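PDB 6E0K: cyclic UMP-AMP synthase from Rhodothermus marinus SG0.5JP17-172, which makes the cyclic dinucleotide 3',3'-cUAMP from UTP and ATP as the second messenger of a CBASS antiphage defence system. Local coordinates for residues Glu25-Ala30 and Asp105-Ser110; Lys40-Leu45 and Gln66-Phe71; Asn93-Asp98 and Val132-Arg137. All blocks are in the same frame, centred on the assembly; numbering follows the deposited sequence.

Interaction 1. Residues Glu25-Ala30 and Asp105-Ser110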
loop_
_atom_site.group_PDB
_atom_site.type_symbol
_atom_site.label_atom_id
_atom_site.label_comp_id
_atom_site.label_asym_id
_atom_site.label_seq_id
_atom_site.Cartn_x
_atom_site.Cartn_y
_atom_site.Cartn_z
ATOM N N GLU A 25 11.686 13.966 0.482
ATOM C CA GLU A 25 13.022 14.552 0.465
ATOM C C GLU A 25 13.349 15.205 1.798
ATOM O O GLU A 25 14.498 15.167 2.240
ATOM C CB GLU A 25 13.130 15.568 -0.674
ATOM C CG GLU A 25 12.963 14.933 -2.054
ATOM C CD GLU A 25 12.920 15.951 -3.187
ATOM O OE1 GLU A 25 13.084 17.162 -2.923
ATOM O OE2 GLU A 25 12.725 15.530 -4.350
ATOM N N SER A 26 12.341 15.766 2.470
ATOM C CA SER A 26 12.564 16.351 3.793
ATOM C C SER A 26 12.966 15.298 4.823
ATOM O O SER A 26 13.939 15.489 5.563
ATOM C CB SER A 26 11.304 17.092 4.247
ATOM O OG SER A 26 11.499 17.695 5.516
ATOM N N ILE A 27 12.211 14.194 4.914
ATOM C CA ILE A 27 12.587 13.116 5.833
ATOM C C ILE A 27 13.995 12.620 5.523
ATOM O O ILE A 27 14.810 12.400 6.433
ATOM C CB ILE A 27 11.566 11.970 5.763
ATOM C CG1 ILE A 27 10.160 12.458 6.163
ATOM C CG2 ILE A 27 12.033 10.800 6.635
ATOM C CD1 ILE A 27 10.039 12.841 7.625
ATOM N N ARG A 28 14.299 12.429 4.236
ATOM C CA ARG A 28 15.632 11.968 3.854
ATOM C C ARG A 28 16.698 12.945 4.320
ATOM O O ARG A 28 17.749 12.541 4.831
ATOM C CB ARG A 28 15.691 11.789 2.336
ATOM C CG ARG A 28 17.044 11.380 1.796
ATOM C CD ARG A 28 16.942 11.191 0.286
ATOM N NE ARG A 28 16.325 9.907 -0.046
ATOM C CZ ARG A 28 15.695 9.652 -1.188
ATOM N NH1 ARG A 28 15.586 10.600 -2.113
ATOM N NH2 ARG A 28 15.170 8.451 -1.402
ATOM N N ALA A 29 16.445 14.244 4.156
ATOM C CA ALA A 29 17.425 15.236 4.566
ATOM C C ALA A 29 17.618 15.240 6.079
ATOM O O ALA A 29 18.735 15.441 6.568
ATOM C CB ALA A 29 16.986 16.617 4.065
ATOM N N ALA A 30 16.539 15.022 6.837
ATOM C CA ALA A 30 16.659 14.926 8.289
ATOM C C ALA A 30 17.581 13.774 8.678
ATOM O O ALA A 30 18.459 13.917 9.538
ATOM C CB ALA A 30 15.273 14.747 8.914
ATOM N N ASP A 105 15.736 15.807 16.296
ATOM C CA ASP A 105 16.801 16.803 16.180
ATOM C C ASP A 105 16.511 17.768 15.042
ATOM O O ASP A 105 16.764 18.973 15.154
ATOM C CB ASP A 105 18.157 16.135 15.927
ATOM C CG ASP A 105 18.718 15.409 17.144
ATOM O OD1 ASP A 105 18.277 15.660 18.288
ATOM O OD2 ASP A 105 19.639 14.582 16.943
ATOM N N TYR A 106 15.983 17.253 13.935
ATOM C CA TYR A 106 15.807 18.088 12.755
ATOM C C TYR A 106 14.534 18.934 12.832
ATOM O O TYR A 106 14.578 20.150 12.606
ATOM C CB TYR A 106 15.815 17.217 11.500
ATOM C CG TYR A 106 15.674 18.017 10.228
ATOM C CD1 TYR A 106 16.773 18.642 9.657
ATOM C CD2 TYR A 106 14.442 18.144 9.612
ATOM C CE1 TYR A 106 16.643 19.384 8.498
ATOM C CE2 TYR A 106 14.300 18.871 8.456
ATOM C CZ TYR A 106 15.403 19.490 7.902
ATOM O OH TYR A 106 15.236 20.215 6.740
ATOM N N TYR A 107 13.388 18.319 13.147
ATOM C CA TYR A 107 12.108 19.022 13.120
ATOM C C TYR A 107 11.723 19.652 14.452
ATOM O O TYR A 107 10.890 20.571 14.463
ATOM C CB TYR A 107 10.976 18.079 12.712
ATOM C CG TYR A 107 11.111 17.513 11.327
ATOM C CD1 TYR A 107 10.768 18.275 10.216
ATOM C CD2 TYR A 107 11.562 16.198 11.124
ATOM C CE1 TYR A 107 10.886 17.756 8.935
ATOM C CE2 TYR A 107 11.697 15.682 9.856
ATOM C CZ TYR A 107 11.351 16.460 8.762
ATOM O OH TYR A 107 11.481 15.939 7.492
ATOM N N GLY A 108 12.290 19.181 15.556
ATOM C CA GLY A 108 11.898 19.606 16.884
ATOM C C GLY A 108 10.931 18.628 17.524
ATOM O O GLY A 108 10.109 17.993 16.854
ATOM N N ALA A 109 11.018 18.510 18.855
ATOM C CA ALA A 109 10.189 17.553 19.576
ATOM C C ALA A 109 8.700 17.761 19.311
ATOM O O ALA A 109 7.939 16.787 19.268
ATOM C CB ALA A 109 10.476 17.640 21.077
ATOM N N SER A 110 8.263 19.007 19.122
ATOM C CA SER A 110 6.835 19.244 18.949
ATOM C C SER A 110 6.298 18.702 17.632
ATOM O O SER A 110 5.075 18.641 17.459
ATOM C CB SER A 110 6.531 20.741 19.043
ATOM O OG SER A 110 7.013 21.443 17.915
#
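Tyr-107 reaches from the last turn of helix 92-107 to the backbone of helix 18-32, and its hydroxyl lands beside Ser-26. The OH lies 2.6 Å from Ser-26 OG, a short hydrogen bond in which either hydroxyl could be the donor. Ser-26 OG sits at the edge of the tyrosine ring, near its plane. With chi1 -179°, OG stands opposite the serine's own backbone N and on the side of its carbonyl carbon, which directs it at the phenol. The side chains of Ile-27 and Tyr-107 cross at about a right angle, the terminal CD1 of Ile-27 being 3.4 Å from Tyr-107 OH and 4.0 Å from Tyr-107 CE2. One turn further along, Ala-30 CB approaches Tyr-107 CE2 at 3.8 Å, so the outer part of the ring is wedged among three residues of one helix.

Tyr-106 is placed differently. Its ring turns one face to Ala-30, whose CA lies over it, offset toward the rim, with Ala-30 CB 3.5 Å from Tyr-106 CG. The two consecutive tyrosines also meet each other: Tyr-106 CD2 stands 3.4 Å above the centre of the Tyr-107 ring, while Tyr-107 CD2 lies at the edge of Tyr-106. Ala-30 thus touches both rings through CB, and Tyr-106 also through CA. Beyond them Gly-108, with positive phi, is the first residue to leave the helix.

Val-121 of strand 119-122 touches both Ile-27 and Tyr-107, tying the contact to the sheet beneath. It is helix-helix packing at one end of the alpha/beta nucleotidyltransferase domain.

Interaction 2. Residues Lys40-Leu45 and Gln66-Phe71; sequences KPEVYL and QLNSVF
Glu-42 and Gln-66 pair backbone to backbone where strand 42-45 runs antiparallel to strand 61-68. They form a hydrogen-bonded pair: Glu-42 N donates to Gln-66 O and Gln-66 N to Glu-42 O, each at 2.8 Å. The second bond is the straighter, 169° at the hydrogen. Past this pair Pro-41, which has no N-H to give, lies against the strand, its CA 3.2 Å from Gln-66 O. A water continues the connection, donating to Lys-40 O and accepting from Asn-68 N.

Side-chain hydrogen bonds cover the face carrying Glu-42 and Gln-66. The side chains of these two residues lie next to each other and point the same way. Tyr-44 OH donates to Gln-66 OE1 over 2.7 Å; the amide oxygen lies at the edge of the phenol, with ring and amide planes 75° apart. With chi1 60°, CG of Tyr-44 sits between the backbone N and the carbonyl carbon, and from there the hydroxyl reaches Gln-66. The other end of that amide, Gln-66 NE2, donates a hydrogen bond to a lone pair of Asn-68 OD1 at 2.9 Å. Asn-68 ND2 in turn donates to Glu-42 OE2, also 2.9 Å away, meeting the carboxylate from above its plane.

Lys-169 makes a salt bridge to the same Glu-42 OE2, while Gln-135 NE2 is a second donor to Asn-68 OD1. The bonds on both ends of the Gln-66 amide fix its flip, and the ammonium and amide donors together would be expected to keep Glu-42 ionised.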
loop_
_atom_site.group_PDB
_atom_site.type_symbol
_atom_site.label_atom_id
_atom_site.label_comp_id
_atom_site.label_asym_id
_atom_site.label_seq_id
_atom_site.Cartn_x
_atom_site.Cartn_y
_atom_site.Cartn_z
ATOM N N LYS A 40 23.392 3.373 7.730
ATOM C CA LYS A 40 22.464 4.440 7.405
ATOM C C LYS A 40 21.255 3.861 6.685
ATOM O O LYS A 40 21.423 3.133 5.701
ATOM C CB LYS A 40 23.147 5.463 6.525
ATOM C CG LYS A 40 22.301 6.634 6.181
ATOM C CD LYS A 40 23.115 7.552 5.310
ATOM C CE LYS A 40 22.372 8.810 5.034
ATOM N NZ LYS A 40 23.287 9.778 4.364
ATOM N N PRO A 41 20.035 4.135 7.133
ATOM C CA PRO A 41 18.871 3.506 6.510
ATOM C C PRO A 41 18.526 4.151 5.180
ATOM O O PRO A 41 18.907 5.288 4.882
ATOM C CB PRO A 41 17.754 3.736 7.530
ATOM C CG PRO A 41 18.157 5.027 8.199
ATOM C CD PRO A 41 19.661 4.951 8.302
ATOM N N GLU A 42 17.797 3.396 4.369
ATOM C CA GLU A 42 17.225 3.994 3.174
ATOM C C GLU A 42 15.858 4.574 3.504
ATOM O O GLU A 42 15.201 4.181 4.476
ATOM C CB GLU A 42 17.122 2.984 2.030
ATOM C CG GLU A 42 16.144 1.862 2.271
ATOM C CD GLU A 42 15.941 0.986 1.038
ATOM O OE1 GLU A 42 15.899 1.522 -0.089
ATOM O OE2 GLU A 42 15.825 -0.240 1.201
ATOM N N VAL A 43 15.442 5.547 2.698
ATOM C CA VAL A 43 14.181 6.237 2.898
ATOM C C VAL A 43 13.449 6.201 1.570
ATOM O O VAL A 43 13.963 6.714 0.566
ATOM C CB VAL A 43 14.389 7.691 3.358
ATOM C CG1 VAL A 43 13.049 8.342 3.695
ATOM C CG2 VAL A 43 15.350 7.742 4.537
ATOM N N TYR A 44 12.269 5.591 1.550
ATOM C CA TYR A 44 11.498 5.526 0.320
ATOM C C TYR A 44 10.014 5.648 0.628
ATOM O O TYR A 44 9.581 5.536 1.776
ATOM C CB TYR A 44 11.810 4.245 -0.474
ATOM C CG TYR A 44 11.534 2.916 0.204
ATOM C CD1 TYR A 44 12.501 2.304 0.999
ATOM C CD2 TYR A 44 10.321 2.251 0.009
ATOM C CE1 TYR A 44 12.259 1.064 1.597
ATOM C CE2 TYR A 44 10.070 1.015 0.607
ATOM C CZ TYR A 44 11.040 0.437 1.400
ATOM O OH TYR A 44 10.799 -0.789 1.983
ATOM N N LEU A 45 9.229 5.933 -0.413
ATOM C CA LEU A 45 7.794 6.050 -0.242
ATOM C C LEU A 45 7.107 4.728 -0.510
ATOM O O LEU A 45 7.584 3.910 -1.296
ATOM C CB LEU A 45 7.195 7.096 -1.185
ATOM C CG LEU A 45 7.627 8.517 -0.888
ATOM C CD1 LEU A 45 6.746 9.469 -1.676
ATOM C CD2 LEU A 45 7.535 8.792 0.617
ATOM N N GLN A 66 14.190 2.259 6.318
ATOM C CA GLN A 66 14.525 0.836 6.354
ATOM C C GLN A 66 16.021 0.639 6.552
ATOM O O GLN A 66 16.833 1.124 5.754
ATOM C CB GLN A 66 14.057 0.147 5.070
ATOM C CG GLN A 66 14.497 -1.316 4.994
ATOM C CD GLN A 66 13.859 -2.052 3.832
ATOM O OE1 GLN A 66 12.670 -1.868 3.545
ATOM N NE2 GLN A 66 14.631 -2.911 3.170
ATOM N N LEU A 67 16.384 -0.091 7.608
ATOM C CA LEU A 67 17.778 -0.432 7.858
ATOM C C LEU A 67 18.147 -1.659 7.038
ATOM O O LEU A 67 17.441 -2.672 7.082
ATOM C CB LEU A 67 17.989 -0.708 9.345
ATOM C CG LEU A 67 19.430 -0.992 9.735
ATOM C CD1 LEU A 67 20.249 0.260 9.542
ATOM C CD2 LEU A 67 19.510 -1.508 11.171
ATOM N N ASN A 68 19.244 -1.568 6.281
ATOM C CA ASN A 68 19.687 -2.663 5.423
ATOM C C ASN A 68 21.037 -3.240 5.803
ATOM O O ASN A 68 21.500 -4.174 5.137
ATOM C CB ASN A 68 19.734 -2.201 3.962
ATOM C CG ASN A 68 18.363 -1.988 3.388
ATOM O OD1 ASN A 68 17.500 -2.852 3.523
ATOM N ND2 ASN A 68 18.146 -0.843 2.745
ATOM N N SER A 69 21.682 -2.729 6.846
ATOM C CA SER A 69 22.977 -3.278 7.225
ATOM C C SER A 69 22.836 -4.601 7.954
ATOM O O SER A 69 23.809 -5.352 8.070
ATOM C CB SER A 69 23.723 -2.271 8.094
ATOM O OG SER A 69 22.972 -1.999 9.267
ATOM N N VAL A 70 21.650 -4.891 8.464
ATOM C CA VAL A 70 21.340 -6.160 9.098
ATOM C C VAL A 70 19.956 -6.552 8.610
ATOM O O VAL A 70 19.232 -5.742 8.024
ATOM C CB VAL A 70 21.381 -6.068 10.631
ATOM C CG1 VAL A 70 22.770 -5.618 11.101
ATOM C CG2 VAL A 70 20.333 -5.109 11.127
ATOM N N PHE A 71 19.594 -7.810 8.843
ATOM C CA PHE A 71 18.301 -8.292 8.379
ATOM C C PHE A 71 17.718 -9.300 9.351
ATOM O O PHE A 71 18.427 -10.157 9.883
ATOM C CB PHE A 71 18.381 -8.916 6.979
ATOM C CG PHE A 71 19.437 -9.956 6.838
ATOM C CD1 PHE A 71 19.155 -11.297 7.056
ATOM C CD2 PHE A 71 20.732 -9.587 6.489
ATOM C CE1 PHE A 71 20.149 -12.253 6.936
ATOM C CE2 PHE A 71 21.726 -10.543 6.368
ATOM C CZ PHE A 71 21.434 -11.876 6.589
HETATM O O HOH W 1 21.288 0.345 5.897
#

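Interaction 3. Residues Asn93-Asp98 and Val132-Arg137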
loop_
_atom_site.group_PDB
_atom_site.type_symbol
_atom_site.label_atom_id
_atom_site.label_comp_id
_atom_site.label_asym_id
_atom_site.label_seq_id
_atom_site.Cartn_x
_atom_site.Cartn_y
_atom_site.Cartn_z
ATOM N N ASN A 93 14.835 -2.127 18.083
ATOM C CA ASN A 93 14.588 -1.163 19.146
ATOM C C ASN A 93 15.650 -0.058 19.157
ATOM O O ASN A 93 15.322 1.132 19.265
ATOM C CB ASN A 93 14.535 -1.926 20.471
ATOM C CG ASN A 93 14.230 -1.049 21.648
ATOM O OD1 ASN A 93 13.275 -0.277 21.635
ATOM N ND2 ASN A 93 15.041 -1.168 22.689
ATOM N N ASP A 94 16.934 -0.438 19.039
ATOM C CA ASP A 94 18.010 0.547 18.954
ATOM C C ASP A 94 17.826 1.449 17.747
ATOM O O ASP A 94 17.995 2.673 17.831
ATOM C CB ASP A 94 19.375 -0.149 18.832
ATOM C CG ASP A 94 19.810 -0.873 20.083
ATOM O OD1 ASP A 94 19.538 -0.420 21.221
ATOM O OD2 ASP A 94 20.483 -1.911 19.898
ATOM N N PHE A 95 17.546 0.840 16.596
ATOM C CA PHE A 95 17.398 1.589 15.357
ATOM C C PHE A 95 16.254 2.583 15.461
ATOM O O PHE A 95 16.397 3.750 15.086
ATOM C CB PHE A 95 17.171 0.608 14.209
ATOM C CG PHE A 95 16.896 1.268 12.893
ATOM C CD1 PHE A 95 17.790 2.177 12.370
ATOM C CD2 PHE A 95 15.763 0.935 12.173
ATOM C CE1 PHE A 95 17.545 2.773 11.145
ATOM C CE2 PHE A 95 15.513 1.512 10.948
ATOM C CZ PHE A 95 16.423 2.429 10.448
ATOM N N TYR A 96 15.105 2.127 15.970
ATOM C CA TYR A 96 13.959 3.002 16.179
ATOM C C TYR A 96 14.348 4.230 17.004
ATOM O O TYR A 96 14.015 5.370 16.648
ATOM C CB TYR A 96 12.849 2.195 16.860
ATOM C CG TYR A 96 11.550 2.910 16.993
ATOM C CD1 TYR A 96 11.352 3.864 17.990
ATOM C CD2 TYR A 96 10.506 2.627 16.141
ATOM C CE1 TYR A 96 10.151 4.544 18.112
ATOM C CE2 TYR A 96 9.313 3.293 16.267
ATOM C CZ TYR A 96 9.137 4.262 17.260
ATOM O OH TYR A 96 7.924 4.933 17.372
ATOM N N SER A 97 15.090 4.018 18.097
ATOM C CA SER A 97 15.488 5.149 18.937
ATOM C C SER A 97 16.396 6.116 18.186
ATOM O O SER A 97 16.308 7.341 18.371
ATOM C CB SER A 97 16.157 4.639 20.206
ATOM O OG SER A 97 15.192 4.000 21.026
ATOM N N ASP A 98 17.260 5.589 17.311
ATOM C CA ASP A 98 18.102 6.475 16.510
ATOM C C ASP A 98 17.277 7.268 15.503
ATOM O O ASP A 98 17.513 8.469 15.312
ATOM C CB ASP A 98 19.184 5.676 15.785
ATOM C CG ASP A 98 20.364 5.353 16.680
ATOM O OD1 ASP A 98 20.733 6.197 17.531
ATOM O OD2 ASP A 98 20.928 4.242 16.530
ATOM N N VAL A 132 9.297 2.616 10.632
ATOM C CA VAL A 132 10.688 2.313 10.941
ATOM C C VAL A 132 10.837 0.801 10.922
ATOM O O VAL A 132 10.146 0.096 11.665
ATOM C CB VAL A 132 11.088 2.888 12.306
ATOM C CG1 VAL A 132 12.504 2.477 12.644
ATOM C CG2 VAL A 132 10.951 4.404 12.300
ATOM N N CYS A 133 11.715 0.286 10.061
ATOM C CA CYS A 133 11.745 -1.159 9.851
ATOM C C CYS A 133 13.157 -1.618 9.522
ATOM O O CYS A 133 14.038 -0.819 9.222
ATOM C CB CYS A 133 10.783 -1.574 8.738
ATOM S SG CYS A 133 11.086 -0.780 7.141
ATOM N N ILE A 134 13.362 -2.934 9.595
ATOM C CA ILE A 134 14.618 -3.560 9.206
ATOM C C ILE A 134 14.329 -4.515 8.054
ATOM O O ILE A 134 13.247 -5.107 7.967
ATOM C CB ILE A 134 15.273 -4.293 10.398
ATOM C CG1 ILE A 134 15.689 -3.290 11.475
ATOM C CG2 ILE A 134 16.481 -5.096 9.941
ATOM C CD1 ILE A 134 16.377 -3.944 12.639
ATOM N N GLN A 135 15.285 -4.628 7.142
ATOM C CA GLN A 135 15.164 -5.567 6.034
ATOM C C GLN A 135 14.804 -6.953 6.564
ATOM O O GLN A 135 15.342 -7.395 7.574
ATOM C CB GLN A 135 16.488 -5.622 5.272
ATOM C CG GLN A 135 16.485 -6.515 4.050
ATOM C CD GLN A 135 17.871 -6.616 3.440
ATOM O OE1 GLN A 135 18.450 -7.696 3.362
ATOM N NE2 GLN A 135 18.423 -5.476 3.031
ATOM N N TYR A 136 13.858 -7.609 5.899
ATOM C CA TYR A 136 13.452 -8.969 6.229
ATOM C C TYR A 136 13.731 -9.851 5.020
ATOM O O TYR A 136 13.381 -9.487 3.896
ATOM C CB TYR A 136 11.964 -9.031 6.590
ATOM C CG TYR A 136 11.520 -10.417 6.997
ATOM C CD1 TYR A 136 11.673 -10.850 8.302
ATOM C CD2 TYR A 136 10.960 -11.293 6.072
ATOM C CE1 TYR A 136 11.261 -12.132 8.694
ATOM C CE2 TYR A 136 10.557 -12.558 6.443
ATOM C CZ TYR A 136 10.707 -12.976 7.752
ATOM O OH TYR A 136 10.294 -14.233 8.106
ATOM N N ARG A 137 14.384 -10.986 5.245
ATOM C CA ARG A 137 14.667 -11.939 4.180
ATOM C C ARG A 137 13.871 -13.209 4.429
ATOM O O ARG A 137 14.078 -13.890 5.441
ATOM C CB ARG A 137 16.161 -12.263 4.117
ATOM C CG ARG A 137 17.029 -11.063 3.756
ATOM C CD ARG A 137 18.469 -11.515 3.531
ATOM N NE ARG A 137 19.370 -10.386 3.315
ATOM C CZ ARG A 137 20.670 -10.513 3.073
ATOM N NH1 ARG A 137 21.227 -11.717 3.012
ATOM N NH2 ARG A 137 21.416 -9.425 2.894
#
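Phe-95 and Tyr-96, neighbours on helix 92-107, close over Val-132 of strand 127-138, and the tight part of the contact gathers there. Val-132 CG1 lies 3.6 Å from Phe-95 CE2, the two side chains slanting past each other. Opposite its own backbone N (chi1 176°), this methyl is carried to the helix, where it also comes within 3.9 Å of Tyr-96 CA. Tyr-96 crosses the valine at about a right angle and sets CD2 3.9 Å from Val-132 CB. The ring of Phe-95 reaches past the valine to the strand backbone, with CE2 3.3 Å from Cys-133 O.

Packing thins along the strand. Ile-134 CG1 is still 4.3 Å from Phe-95 CD2, but the strand then leaves the helix, the two directions being 135° apart. There Arg-137 NE makes a nearly straight 2.8 Å hydrogen bond to Gln-135 OE1, and Arg-137 makes a cation-pi contact with Phe-71. On the helix, Asn-93 is turned outward and exposed.

Leu-119, a UTP-binding residue, touches both Tyr-96 and Val-132. This is a helix laid across the central sheet of the nucleotidyltransferase fold, packed against strand 127-138, which also bears the magnesium ligand Asp-129.

How the interactions relate
Interactions 2 and 3 are close neighbours, their centres 8 Å apart, because strands 61-68 and 127-138 pair in parallel: Leu-67 O is 2.9 Å from Gln-135 N, a probable hydrogen bond. Interaction 1 lies farther off, 17 Å and 18 Å between centres, yet meets interaction 2 where Arg-28 NH2 is 2.9 Å from Val-43 O, a probable hydrogen bond, and Ile-27 CG2 packs on Val-43 CG1. It shares helix 92-107 with interaction 3 without touching it. Strands 61-68 and 127-138 carry the magnesium ligands Asp-62 and Asp-129. Between side chains, Tyr-44 lies about 5 Å from nucleotide-binding Gln-46, Tyr-96 about 4 Å from UTP-binding Leu-119, and Ile-27 about 9 Å from Asp-129.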